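Local structure of putative ring-cleaving dioxygenase MhqO (3OAJ) at residues P105-E110 and Y116-D121; R132-A137 and I195-D200; E178-G181 and V187-R190. The protein is a putative iron-dependent extradiol ring-cleavage dioxygenase that may contribute to the breakdown of aromatic compounds. All coordinates share one frame; numbering follows the deposited sequence.

Contact 1: P105-E110 and Y116-D121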
ATOM      1  N   PRO A 105     -20.940   2.598   1.379  1.00 14.24           N
ATOM      2  CA  PRO A 105     -21.169   3.700   2.331  1.00 14.44           C
ATOM      3  C   PRO A 105     -19.877   4.426   2.665  1.00 14.40           C
ATOM      4  O   PRO A 105     -18.803   3.816   2.672  1.00 15.60           O
ATOM      5  CB  PRO A 105     -21.702   2.992   3.589  1.00 14.86           C
ATOM      6  CG  PRO A 105     -21.905   1.535   3.206  1.00 20.14           C
ATOM      7  CD  PRO A 105     -21.071   1.267   2.005  1.00 14.99           C
ATOM      8  N   TYR A 106     -19.985   5.733   2.867  1.00 13.67           N
ATOM      9  CA  TYR A 106     -18.842   6.517   3.305  1.00 13.30           C
ATOM     10  C   TYR A 106     -19.227   7.508   4.387  1.00 13.59           C
ATOM     11  O   TYR A 106     -20.402   7.857   4.566  1.00 14.17           O
ATOM     12  CB  TYR A 106     -18.168   7.249   2.135  1.00 14.01           C
ATOM     13  CG  TYR A 106     -19.013   8.364   1.541  1.00 15.40           C
ATOM     14  CD1 TYR A 106     -19.808   8.130   0.427  1.00 14.66           C
ATOM     15  CD2 TYR A 106     -19.009   9.653   2.092  1.00 14.94           C
ATOM     16  CE1 TYR A 106     -20.607   9.154  -0.119  1.00 15.97           C
ATOM     17  CE2 TYR A 106     -19.787  10.680   1.545  1.00 15.88           C
ATOM     18  CZ  TYR A 106     -20.589  10.416   0.444  1.00 14.94           C
ATOM     19  OH  TYR A 106     -21.368  11.413  -0.108  1.00 17.12           O
ATOM     20  N   THR A 107     -18.213   7.932   5.124  1.00 13.58           N
ATOM     21  CA  THR A 107     -18.374   8.937   6.156  1.00 13.57           C
ATOM     22  C   THR A 107     -17.378  10.059   5.852  1.00 13.12           C
ATOM     23  O   THR A 107     -16.405   9.857   5.121  1.00 13.42           O
ATOM     24  CB  THR A 107     -18.139   8.334   7.578  1.00 14.87           C
ATOM     25  OG1 THR A 107     -16.808   7.838   7.685  1.00 17.38           O
ATOM     26  CG2 THR A 107     -19.104   7.184   7.869  1.00 17.83           C
ATOM     27  N   LYS A 108     -17.636  11.246   6.381  1.00 12.15           N
ATOM     28  CA  LYS A 108     -16.732  12.377   6.205  1.00 12.00           C
ATOM     29  C   LYS A 108     -16.158  12.772   7.563  1.00 11.57           C
ATOM     30  O   LYS A 108     -16.905  12.983   8.529  1.00 11.73           O
ATOM     31  CB  LYS A 108     -17.471  13.589   5.642  1.00 13.32           C
ATOM     32  CG  LYS A 108     -18.187  13.408   4.311  1.00 15.36           C
ATOM     33  CD  LYS A 108     -18.640  14.783   3.752  1.00 15.73           C
ATOM     34  CE  LYS A 108     -19.518  15.572   4.746  1.00 16.41           C
ATOM     35  NZ  LYS A 108     -20.142  16.750   4.072  1.00 16.45           N
ATOM     36  N   ILE A 109     -14.838  12.870   7.639  1.00 11.28           N
ATOM     37  CA  ILE A 109     -14.175  13.321   8.871  1.00 12.32           C
ATOM     38  C   ILE A 109     -13.176  14.409   8.530  1.00 13.40           C
ATOM     39  O   ILE A 109     -12.734  14.520   7.390  1.00 13.40           O
ATOM     40  CB  ILE A 109     -13.485  12.149   9.636  1.00 14.03           C
ATOM     41  CG1 ILE A 109     -12.254  11.620   8.883  1.00 14.94           C
ATOM     42  CG2 ILE A 109     -14.466  11.023   9.935  1.00 15.67           C
ATOM     43  CD1 ILE A 109     -10.934  12.221   9.362  1.00 17.76           C
ATOM     44  N   GLU A 110     -12.826  15.211   9.527  1.00 14.52           N
ATOM     45  CA  GLU A 110     -11.820  16.249   9.348  1.00 15.92           C
ATOM     46  C   GLU A 110     -10.704  16.033  10.341  1.00 15.18           C
ATOM     47  O   GLU A 110     -10.968  15.735  11.498  1.00 15.53           O
ATOM     48  CB  GLU A 110     -12.433  17.645   9.566  1.00 18.86           C
ATOM     49  CG  GLU A 110     -11.425  18.791   9.390  1.00 26.70           C
ATOM     50  CD  GLU A 110     -12.063  20.150   9.146  1.00 23.11           C
ATOM     51  OE1 GLU A 110     -13.307  20.246   9.148  1.00 28.16           O
ATOM     52  OE2 GLU A 110     -11.302  21.124   8.935  1.00 28.39           O
ATOM     53  N   TYR A 116     -11.686  14.287   4.848  1.00 11.65           N
ATOM     54  CA  TYR A 116     -11.476  12.910   4.384  1.00 11.85           C
ATOM     55  C   TYR A 116     -12.790  12.207   4.148  1.00 12.24           C
ATOM     56  O   TYR A 116     -13.740  12.395   4.907  1.00 13.04           O
ATOM     57  CB  TYR A 116     -10.686  12.096   5.406  1.00 12.47           C
ATOM     58  CG  TYR A 116      -9.265  12.560   5.592  1.00 13.38           C
ATOM     59  CD1 TYR A 116      -8.969  13.641   6.427  1.00 12.75           C
ATOM     60  CD2 TYR A 116      -8.213  11.927   4.926  1.00 12.42           C
ATOM     61  CE1 TYR A 116      -7.668  14.071   6.602  1.00 15.07           C
ATOM     62  CE2 TYR A 116      -6.892  12.363   5.083  1.00 14.62           C
ATOM     63  CZ  TYR A 116      -6.639  13.437   5.921  1.00 13.83           C
ATOM     64  OH  TYR A 116      -5.339  13.876   6.083  1.00 16.89           O
ATOM     65  N   VAL A 117     -12.836  11.398   3.096  1.00 12.21           N
ATOM     66  CA  VAL A 117     -13.921  10.449   2.888  1.00 12.36           C
ATOM     67  C   VAL A 117     -13.409   9.091   3.368  1.00 11.46           C
ATOM     68  O   VAL A 117     -12.389   8.594   2.859  1.00 11.18           O
ATOM     69  CB  VAL A 117     -14.324  10.376   1.393  1.00 13.86           C
ATOM     70  CG1 VAL A 117     -15.385   9.293   1.143  1.00 16.55           C
ATOM     71  CG2 VAL A 117     -14.846  11.727   0.928  1.00 17.52           C
ATOM     72  N   GLU A 118     -14.100   8.507   4.346  1.00 10.79           N
ATOM     73  CA  GLU A 118     -13.738   7.210   4.923  1.00 11.18           C
ATOM     74  C   GLU A 118     -14.669   6.147   4.388  1.00 10.91           C
ATOM     75  O   GLU A 118     -15.872   6.331   4.381  1.00 11.94           O
ATOM     76  CB  GLU A 118     -13.842   7.246   6.454  1.00 12.50           C
ATOM     77  CG  GLU A 118     -13.061   8.380   7.116  1.00 13.60           C
ATOM     78  CD  GLU A 118     -11.570   8.143   7.098  1.00 13.07           C
ATOM     79  OE1 GLU A 118     -11.118   6.986   7.307  1.00 14.07           O
ATOM     80  OE2 GLU A 118     -10.844   9.125   6.862  1.00 13.73           O
ATOM     81  N   PHE A 119     -14.106   5.012   3.989  1.00 11.02           N
ATOM     82  CA  PHE A 119     -14.893   3.877   3.514  1.00 11.30           C
ATOM     83  C   PHE A 119     -14.069   2.595   3.615  1.00 11.84           C
ATOM     84  O   PHE A 119     -12.838   2.649   3.726  1.00 12.80           O
ATOM     85  CB  PHE A 119     -15.367   4.100   2.072  1.00 11.91           C
ATOM     86  CG  PHE A 119     -14.244   4.360   1.089  1.00 11.89           C
ATOM     87  CD1 PHE A 119     -13.598   5.597   1.043  1.00 12.37           C
ATOM     88  CD2 PHE A 119     -13.843   3.362   0.201  1.00 12.46           C
ATOM     89  CE1 PHE A 119     -12.570   5.857   0.124  1.00 12.38           C
ATOM     90  CE2 PHE A 119     -12.822   3.603  -0.716  1.00 12.48           C
ATOM     91  CZ  PHE A 119     -12.179   4.857  -0.764  1.00 12.46           C
ATOM     92  N   ASP A 120     -14.747   1.453   3.567  1.00 12.27           N
ATOM     93  CA  ASP A 120     -14.058   0.171   3.551  1.00 12.80           C
ATOM     94  C   ASP A 120     -14.063  -0.438   2.160  1.00 12.76           C
ATOM     95  O   ASP A 120     -14.984  -0.209   1.370  1.00 14.14           O
ATOM     96  CB  ASP A 120     -14.722  -0.823   4.521  1.00 13.88           C
ATOM     97  CG  ASP A 120     -14.426  -0.536   5.987  1.00 14.42           C
ATOM     98  OD1 ASP A 120     -13.621   0.379   6.291  1.00 15.04           O
ATOM     99  OD2 ASP A 120     -14.988  -1.255   6.850  1.00 16.06           O
ATOM    100  N   ASP A 121     -13.047  -1.248   1.871  1.00 12.14           N
ATOM    101  CA  ASP A 121     -13.082  -2.077   0.672  1.00 12.57           C
ATOM    102  C   ASP A 121     -13.945  -3.320   0.965  1.00 12.92           C
ATOM    103  O   ASP A 121     -14.432  -3.470   2.088  1.00 12.72           O
ATOM    104  CB  ASP A 121     -11.655  -2.360   0.144  1.00 12.48           C
ATOM    105  CG  ASP A 121     -10.965  -3.576   0.778  1.00 10.92           C
ATOM    106  OD1 ASP A 121     -11.490  -4.243   1.700  1.00 13.25           O
ATOM    107  OD2 ASP A 121      -9.840  -3.879   0.297  1.00 12.75           O
TER
HETATM  108  O   HOH W   1     -17.690   1.400   3.488  1.00 15.38           O
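Ile109 lies against two neighbours on the strand across from it, Tyr116 and Glu118, and the three side chains share one face of the sheet with Thr107. One branch of Ile109 does most of the touching: its CG1, set between its own backbone N and carbonyl carbon (chi1 70°), lies 3.5 Å from Glu118 OE2, and the CD1 it carries comes 3.8 Å from CD1 of Tyr116. The Ile109 carbonyl oxygen lies in the plane of the Tyr116 ring, at its edge. In Glu118 the bend at chi2 (-73°) brings the carboxylate round beside Ile109 CG1; its CB packs obliquely on the hydroxyl of Thr107, with OG1 to CB at 3.3 Å. OE2 of Glu118 also sits close to Glu128, a like-charged neighbour, so one of the two carboxylates may hold its proton more readily than usual. The Tyr116 hydroxyl is hydrogen-bonded to Arg188, and more weakly to Glu114, while Arg111 makes a cation-pi contact with the ring.

On the other face Val117 puts CG1 against Tyr106, 3.6 Å from its CB, and both side chains rest on helix 92-101. Beneath these side chains, four backbone bonds tie the strands in two reciprocal pairs, Thr107 with Glu118 and Ile109 with Tyr116. The straightest runs from Glu118 N to Thr107 O (2.8 Å, 173° at the hydrogen). Where the strands part, one water bridges them, donating to Pro105 O at 2.8 Å and accepting from Asp120 N.

This is an antiparallel beta hairpin, strands 107-111 and 114-120, in which hydrogen-bonded and non-hydrogen-bonded pairs alternate. Strand 107-111 forms an outer edge of a mixed eight-stranded sheet in this vicinal oxygen chelate (VOC) fold, well away from the metal site.

Contact 2: R132-A137 and I195-D200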
ATOM      1  N   ARG A 132      -5.370  16.775  -2.473  1.00 11.29           N
ATOM      2  CA  ARG A 132      -4.142  17.589  -2.341  1.00 12.26           C
ATOM      3  C   ARG A 132      -3.567  17.894  -3.714  1.00 12.68           C
ATOM      4  O   ARG A 132      -3.593  17.043  -4.604  1.00 12.42           O
ATOM      5  CB  ARG A 132      -3.057  16.911  -1.488  1.00 12.58           C
ATOM      6  CG  ARG A 132      -3.463  16.528  -0.067  1.00 13.16           C
ATOM      7  CD  ARG A 132      -2.290  15.965   0.708  1.00 13.73           C
ATOM      8  NE  ARG A 132      -2.732  15.590   2.041  1.00 13.34           N
ATOM      9  CZ  ARG A 132      -2.575  14.387   2.596  1.00 12.55           C
ATOM     10  NH1 ARG A 132      -1.922  13.437   1.935  1.00 12.93           N
ATOM     11  NH2 ARG A 132      -3.043  14.151   3.820  1.00 12.86           N
ATOM     12  N   GLU A 133      -3.053  19.113  -3.890  1.00 13.84           N
ATOM     13  CA  GLU A 133      -2.425  19.518  -5.151  1.00 14.54           C
ATOM     14  C   GLU A 133      -1.125  18.752  -5.396  1.00 13.94           C
ATOM     15  O   GLU A 133      -0.834  18.360  -6.537  1.00 13.35           O
ATOM     16  CB  GLU A 133      -2.172  21.042  -5.184  1.00 16.47           C
ATOM     17  CG  GLU A 133      -1.655  21.583  -6.537  1.00 23.43           C
ATOM     18  CD  GLU A 133      -2.707  21.562  -7.645  1.00 20.09           C
ATOM     19  OE1 GLU A 133      -3.915  21.683  -7.343  1.00 24.39           O
ATOM     20  OE2 GLU A 133      -2.321  21.448  -8.832  1.00 24.93           O
ATOM     21  N   GLU A 134      -0.364  18.526  -4.324  1.00 14.46           N
ATOM     22  CA  GLU A 134       0.923  17.817  -4.431  1.00 14.92           C
ATOM     23  C   GLU A 134       0.733  16.401  -4.993  1.00 13.93           C
ATOM     24  O   GLU A 134      -0.260  15.725  -4.676  1.00 13.79           O
ATOM     25  CB  GLU A 134       1.629  17.771  -3.064  1.00 17.24           C
ATOM     26  CG  GLU A 134       3.061  17.237  -3.124  1.00 21.33           C
ATOM     27  CD  GLU A 134       3.802  17.261  -1.784  1.00 20.19           C
ATOM     28  OE1 GLU A 134       3.194  16.961  -0.735  1.00 22.02           O
ATOM     29  OE2 GLU A 134       5.017  17.567  -1.796  1.00 22.84           O
ATOM     30  N   GLY A 135       1.689  15.965  -5.819  1.00 12.82           N
ATOM     31  CA  GLY A 135       1.671  14.621  -6.410  1.00 12.71           C
ATOM     32  C   GLY A 135       1.208  14.664  -7.853  1.00 12.72           C
ATOM     33  O   GLY A 135       0.219  15.338  -8.169  1.00 12.59           O
ATOM     34  N   GLU A 136       1.926  13.958  -8.722  1.00 13.05           N
ATOM     35  CA  GLU A 136       1.625  13.943 -10.152  1.00 14.11           C
ATOM     36  C   GLU A 136       0.293  13.271 -10.412  1.00 13.40           C
ATOM     37  O   GLU A 136      -0.018  12.254  -9.778  1.00 12.80           O
ATOM     38  CB  GLU A 136       2.681  13.167 -10.932  1.00 17.39           C
ATOM     39  CG  GLU A 136       4.089  13.657 -10.799  1.00 25.82           C
ATOM     40  CD  GLU A 136       5.011  12.984 -11.799  1.00 22.01           C
ATOM     41  OE1 GLU A 136       4.510  12.195 -12.652  1.00 27.20           O
ATOM     42  OE2 GLU A 136       6.228  13.272 -11.742  1.00 27.37           O
ATOM     43  N   ALA A 137      -0.471  13.841 -11.341  1.00 12.79           N
ATOM     44  CA  ALA A 137      -1.700  13.232 -11.861  1.00 12.23           C
ATOM     45  C   ALA A 137      -1.474  11.788 -12.311  1.00 11.27           C
ATOM     46  O   ALA A 137      -0.414  11.433 -12.852  1.00 11.40           O
ATOM     47  CB  ALA A 137      -2.247  14.057 -13.026  1.00 12.77           C
ATOM     48  N   ILE A 195       4.414  12.160  -2.518  1.00 12.58           N
ATOM     49  CA  ILE A 195       3.356  11.157  -2.559  1.00 12.22           C
ATOM     50  C   ILE A 195       3.663  10.153  -1.455  1.00 10.86           C
ATOM     51  O   ILE A 195       4.828  10.008  -1.065  1.00 11.46           O
ATOM     52  CB  ILE A 195       3.290  10.487  -3.985  1.00 12.85           C
ATOM     53  CG1 ILE A 195       1.989   9.715  -4.222  1.00 12.56           C
ATOM     54  CG2 ILE A 195       4.515   9.656  -4.301  1.00 12.72           C
ATOM     55  CD1 ILE A 195       0.746  10.596  -4.386  1.00 13.55           C
ATOM     56  N   GLY A 196       2.638   9.495  -0.920  1.00 10.64           N
ATOM     57  CA  GLY A 196       2.834   8.491   0.138  1.00 10.71           C
ATOM     58  C   GLY A 196       3.559   9.093   1.326  1.00 10.23           C
ATOM     59  O   GLY A 196       4.418   8.446   1.956  1.00 10.17           O
ATOM     60  N   ASN A 197       3.195  10.329   1.670  1.00  9.91           N
ATOM     61  CA  ASN A 197       4.085  11.149   2.489  1.00  9.78           C
ATOM     62  C   ASN A 197       3.531  11.680   3.802  1.00  9.86           C
ATOM     63  O   ASN A 197       4.290  12.230   4.609  1.00 11.15           O
ATOM     64  CB  ASN A 197       4.654  12.299   1.648  1.00 10.93           C
ATOM     65  CG  ASN A 197       3.585  13.165   1.032  1.00 11.57           C
ATOM     66  OD1 ASN A 197       2.408  12.839   1.058  1.00 11.44           O
ATOM     67  ND2 ASN A 197       4.008  14.259   0.416  1.00 13.69           N
ATOM     68  N   VAL A 198       2.234  11.534   4.024  1.00  9.49           N
ATOM     69  CA  VAL A 198       1.628  12.036   5.256  1.00  9.78           C
ATOM     70  C   VAL A 198       1.259  10.856   6.160  1.00 10.45           C
ATOM     71  O   VAL A 198       0.321  10.092   5.878  1.00 11.03           O
ATOM     72  CB  VAL A 198       0.394  12.946   4.968  1.00  9.07           C
ATOM     73  CG1 VAL A 198      -0.208  13.436   6.276  1.00 10.83           C
ATOM     74  CG2 VAL A 198       0.779  14.140   4.073  1.00 11.22           C
ATOM     75  N   ILE A 199       2.037  10.700   7.216  1.00  9.69           N
ATOM     76  CA  ILE A 199       1.924   9.535   8.092  1.00  9.46           C
ATOM     77  C   ILE A 199       1.357   9.918   9.460  1.00 10.32           C
ATOM     78  O   ILE A 199       2.005  10.636  10.212  1.00 10.67           O
ATOM     79  CB  ILE A 199       3.305   8.828   8.241  1.00 10.29           C
ATOM     80  CG1 ILE A 199       3.988   8.608   6.874  1.00 10.93           C
ATOM     81  CG2 ILE A 199       3.170   7.540   9.055  1.00 11.29           C
ATOM     82  CD1 ILE A 199       3.159   7.784   5.839  1.00 11.25           C
ATOM     83  N   ASP A 200       0.148   9.460   9.751  1.00 10.25           N
ATOM     84  CA  ASP A 200      -0.514   9.725  11.015  1.00 10.78           C
ATOM     85  C   ASP A 200      -0.325   8.526  11.916  1.00 11.10           C
ATOM     86  O   ASP A 200      -0.367   7.379  11.452  1.00 13.16           O
ATOM     87  CB  ASP A 200      -2.003  10.011  10.808  1.00 12.13           C
ATOM     88  CG  ASP A 200      -2.235  11.324  10.081  1.00 13.12           C
ATOM     89  OD1 ASP A 200      -1.568  12.309  10.468  1.00 13.80           O
ATOM     90  OD2 ASP A 200      -3.041  11.367   9.124  1.00 12.71           O
TER
HETATM   91  O   HOH W   2       0.048  13.610  -0.077  1.00 16.88           O
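Glu134 and Asn197 make the one direct hydrogen bond between the two segments. The side chains approach from opposite directions, and Asn197 ND2 donates to Glu134 OE1 at 3.0 Å with a bent N-H...O angle of 139°. The oxygen lies close to the amide plane, yet the donor meets it from above the carboxylate plane. OE1 also takes a salt bridge from Arg190, while ND2 has a further acceptor in the carbonyl of Gly193.

A water carries the second polar link. It accepts from Arg132 NH1 at 2.8 Å and donates to Asn197 OD1 at 2.7 Å, so both ends of the amide are used across the contact.

Van der Waals packing is supplied by Val198, whose CG2 lies over one face of the Arg132 guanidinium, offset toward its rim and 3.5 Å from NH1. The straight aliphatic chain of Arg132, with chi2 at -176°, carries the group out to the valine. There NE forms a salt bridge with Glu114 and NH1 reaches the carbonyl of Gly155.

Chemically, then, the charged side chains of Arg132 and Glu134 meet neutral partners here, a valine and an amide. The salt bridge from Arg190 probably favours the ionised form of Glu134, while Glu114 balances the charge of Arg132.

Contact 3: E178-G181 and V187-R190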
ATOM      1  N   GLU A 178       9.534  14.472   9.156  1.00 12.89           N
ATOM      2  CA  GLU A 178       9.356  15.707   9.911  1.00 13.51           C
ATOM      3  C   GLU A 178       8.058  15.656  10.717  1.00 12.28           C
ATOM      4  O   GLU A 178       7.005  15.312  10.182  1.00 12.78           O
ATOM      5  CB  GLU A 178       9.322  16.880   8.931  1.00 16.55           C
ATOM      6  CG  GLU A 178       9.328  18.265   9.555  1.00 26.91           C
ATOM      7  CD  GLU A 178       9.416  19.358   8.499  1.00 22.59           C
ATOM      8  OE1 GLU A 178      10.142  19.167   7.492  1.00 28.61           O
ATOM      9  OE2 GLU A 178       8.756  20.404   8.673  1.00 29.01           O
ATOM     10  N   ARG A 179       8.137  16.001  11.994  1.00 12.20           N
ATOM     11  CA  ARG A 179       6.947  16.155  12.820  1.00 13.49           C
ATOM     12  C   ARG A 179       6.153  17.389  12.379  1.00 13.21           C
ATOM     13  O   ARG A 179       6.662  18.518  12.370  1.00 13.99           O
ATOM     14  CB  ARG A 179       7.330  16.260  14.300  1.00 16.30           C
ATOM     15  CG  ARG A 179       6.221  15.865  15.287  1.00 22.99           C
ATOM     16  CD  ARG A 179       6.489  16.519  16.630  1.00 22.32           C
ATOM     17  NE  ARG A 179       6.601  15.555  17.721  1.00 27.16           N
ATOM     18  CZ  ARG A 179       5.938  15.635  18.876  1.00 25.40           C
ATOM     19  NH1 ARG A 179       5.104  16.641  19.109  1.00 28.65           N
ATOM     20  NH2 ARG A 179       6.119  14.708  19.812  1.00 28.79           N
ATOM     21  N   VAL A 180       4.898  17.157  12.017  1.00 12.16           N
ATOM     22  CA  VAL A 180       3.995  18.245  11.631  1.00 12.10           C
ATOM     23  C   VAL A 180       3.285  18.830  12.846  1.00 12.98           C
ATOM     24  O   VAL A 180       3.242  20.056  13.018  1.00 15.36           O
ATOM     25  CB  VAL A 180       2.972  17.771  10.573  1.00 12.94           C
ATOM     26  CG1 VAL A 180       1.966  18.870  10.238  1.00 15.86           C
ATOM     27  CG2 VAL A 180       3.705  17.278   9.321  1.00 15.73           C
ATOM     28  N   GLY A 181       2.777  17.966  13.715  1.00 12.58           N
ATOM     29  CA  GLY A 181       2.065  18.428  14.891  1.00 12.25           C
ATOM     30  C   GLY A 181       1.142  17.347  15.397  1.00 11.99           C
ATOM     31  O   GLY A 181       1.060  16.250  14.824  1.00 12.26           O
ATOM     32  N   VAL A 187      -0.533  12.023  16.135  1.00 11.38           N
ATOM     33  CA  VAL A 187       0.624  12.822  15.755  1.00 11.61           C
ATOM     34  C   VAL A 187       0.864  12.590  14.265  1.00 11.25           C
ATOM     35  O   VAL A 187       0.732  11.460  13.768  1.00 11.54           O
ATOM     36  CB  VAL A 187       1.879  12.542  16.636  1.00 12.11           C
ATOM     37  CG1 VAL A 187       2.297  11.082  16.540  1.00 13.87           C
ATOM     38  CG2 VAL A 187       3.031  13.479  16.268  1.00 13.92           C
ATOM     39  N   ARG A 188       1.178  13.675  13.557  1.00 11.07           N
ATOM     40  CA  ARG A 188       1.379  13.634  12.106  1.00 10.87           C
ATOM     41  C   ARG A 188       2.837  13.870  11.743  1.00 11.10           C
ATOM     42  O   ARG A 188       3.491  14.776  12.288  1.00 11.05           O
ATOM     43  CB  ARG A 188       0.505  14.682  11.414  1.00 10.81           C
ATOM     44  CG  ARG A 188       0.744  14.807   9.904  1.00 11.75           C
ATOM     45  CD  ARG A 188      -0.389  15.562   9.226  1.00 11.76           C
ATOM     46  NE  ARG A 188      -1.548  14.689   9.061  1.00 11.83           N
ATOM     47  CZ  ARG A 188      -2.570  14.920   8.243  1.00 12.02           C
ATOM     48  NH1 ARG A 188      -2.583  16.018   7.496  1.00 12.85           N
ATOM     49  NH2 ARG A 188      -3.565  14.038   8.165  1.00 12.23           N
ATOM     50  N   TYR A 189       3.317  13.063  10.812  1.00 11.63           N
ATOM     51  CA  TYR A 189       4.636  13.131  10.250  1.00 12.12           C
ATOM     52  C   TYR A 189       4.593  13.279   8.735  1.00 11.39           C
ATOM     53  O   TYR A 189       3.704  12.822   8.125  1.00 10.99           O
ATOM     54  CB  TYR A 189       5.426  11.864  10.648  1.00 13.79           C
ATOM     55  CG  TYR A 189       5.815  11.838  12.095  1.00 16.05           C
ATOM     56  CD1 TYR A 189       6.864  12.567  12.514  1.00 15.39           C
ATOM     57  CD2 TYR A 189       5.140  11.114  13.031  1.00 15.71           C
ATOM     58  CE1 TYR A 189       7.229  12.615  13.756  1.00 17.85           C
ATOM     59  CE2 TYR A 189       5.537  11.183  14.355  1.00 17.45           C
ATOM     60  CZ  TYR A 189       6.591  11.947  14.673  1.00 16.27           C
ATOM     61  OH  TYR A 189       7.099  12.068  15.893  1.00 19.74           O
ATOM     62  N   ARG A 190       5.586  13.931   8.156  1.00 11.78           N
ATOM     63  CA  ARG A 190       5.648  14.114   6.711  1.00 13.05           C
ATOM     64  C   ARG A 190       7.024  13.678   6.215  1.00 11.95           C
ATOM     65  O   ARG A 190       8.047  14.081   6.781  1.00 11.89           O
ATOM     66  CB  ARG A 190       5.364  15.586   6.361  1.00 16.70           C
ATOM     67  CG  ARG A 190       5.606  15.995   4.932  1.00 23.77           C
ATOM     68  CD  ARG A 190       5.103  17.414   4.678  1.00 22.51           C
ATOM     69  NE  ARG A 190       3.662  17.441   4.463  1.00 26.00           N
ATOM     70  CZ  ARG A 190       3.089  17.312   3.267  1.00 24.54           C
ATOM     71  NH1 ARG A 190       3.848  17.165   2.182  1.00 26.84           N
ATOM     72  NH2 ARG A 190       1.765  17.354   3.154  1.00 27.22           N
TER
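Opposite the single residue Arg188 stand two residues, Val180 and Gly181, which makes a classic beta bulge and shifts the register by one. Val180 N donates to Arg188 O at 2.8 Å, and Arg188 N returns a bond to Gly181 O at 2.9 Å, nearly in line with the C=O. Gly181 has phi 157° and psi -179°, where a side chain would run into the preceding carbonyl oxygen.

The bulge turns Val180 toward the partner strand. Its CB lies 3.8 Å from Arg188 CG, the two side chains running in company in one direction, and its CG2 rests 3.8 Å from Arg190 CB. Beyond this packing the far ends of both arginines leave strand 178-183, Arg188 for Asp200, Glu114 and Tyr116, Arg190 for Glu134.

Before the bulge, Glu178 and Arg190 exchange two backbone bonds. The Tyr189 ring crosses Arg179 at a slant, CE1 3.7 Å from Arg179 CB; the guanidinium plane stands 89° to the ring. The hydroxyl of Tyr189 bonds to Glu172 on helix 164-174, against which the ring packs.

Together these strands make an antiparallel beta hairpin carrying a classic bulge, with strand 178-183 at an outer edge of a VOC-fold sheet.

All three contacts reach one mixed eight-stranded sheet. Contacts 1 and 3 are the hairpins at its two ends, with outermost strands 107-111 and 178-183; contact 2 joins the loop after strand 126-131 to the start of strand 198-202, the sheet neighbour of 186-190. Along the chain contact 1 closes first, and contact 3 is nested inside the loop that contact 2 closes. Centres of contacts 1 and 3 lie about 22 Å apart, those of 2 and 3 about 14 Å. Even so, Arg188 of contact 3 reaches both Tyr116 of contact 1 and Asp200 of contact 2, linking the two VOC regions of the chain through side chains.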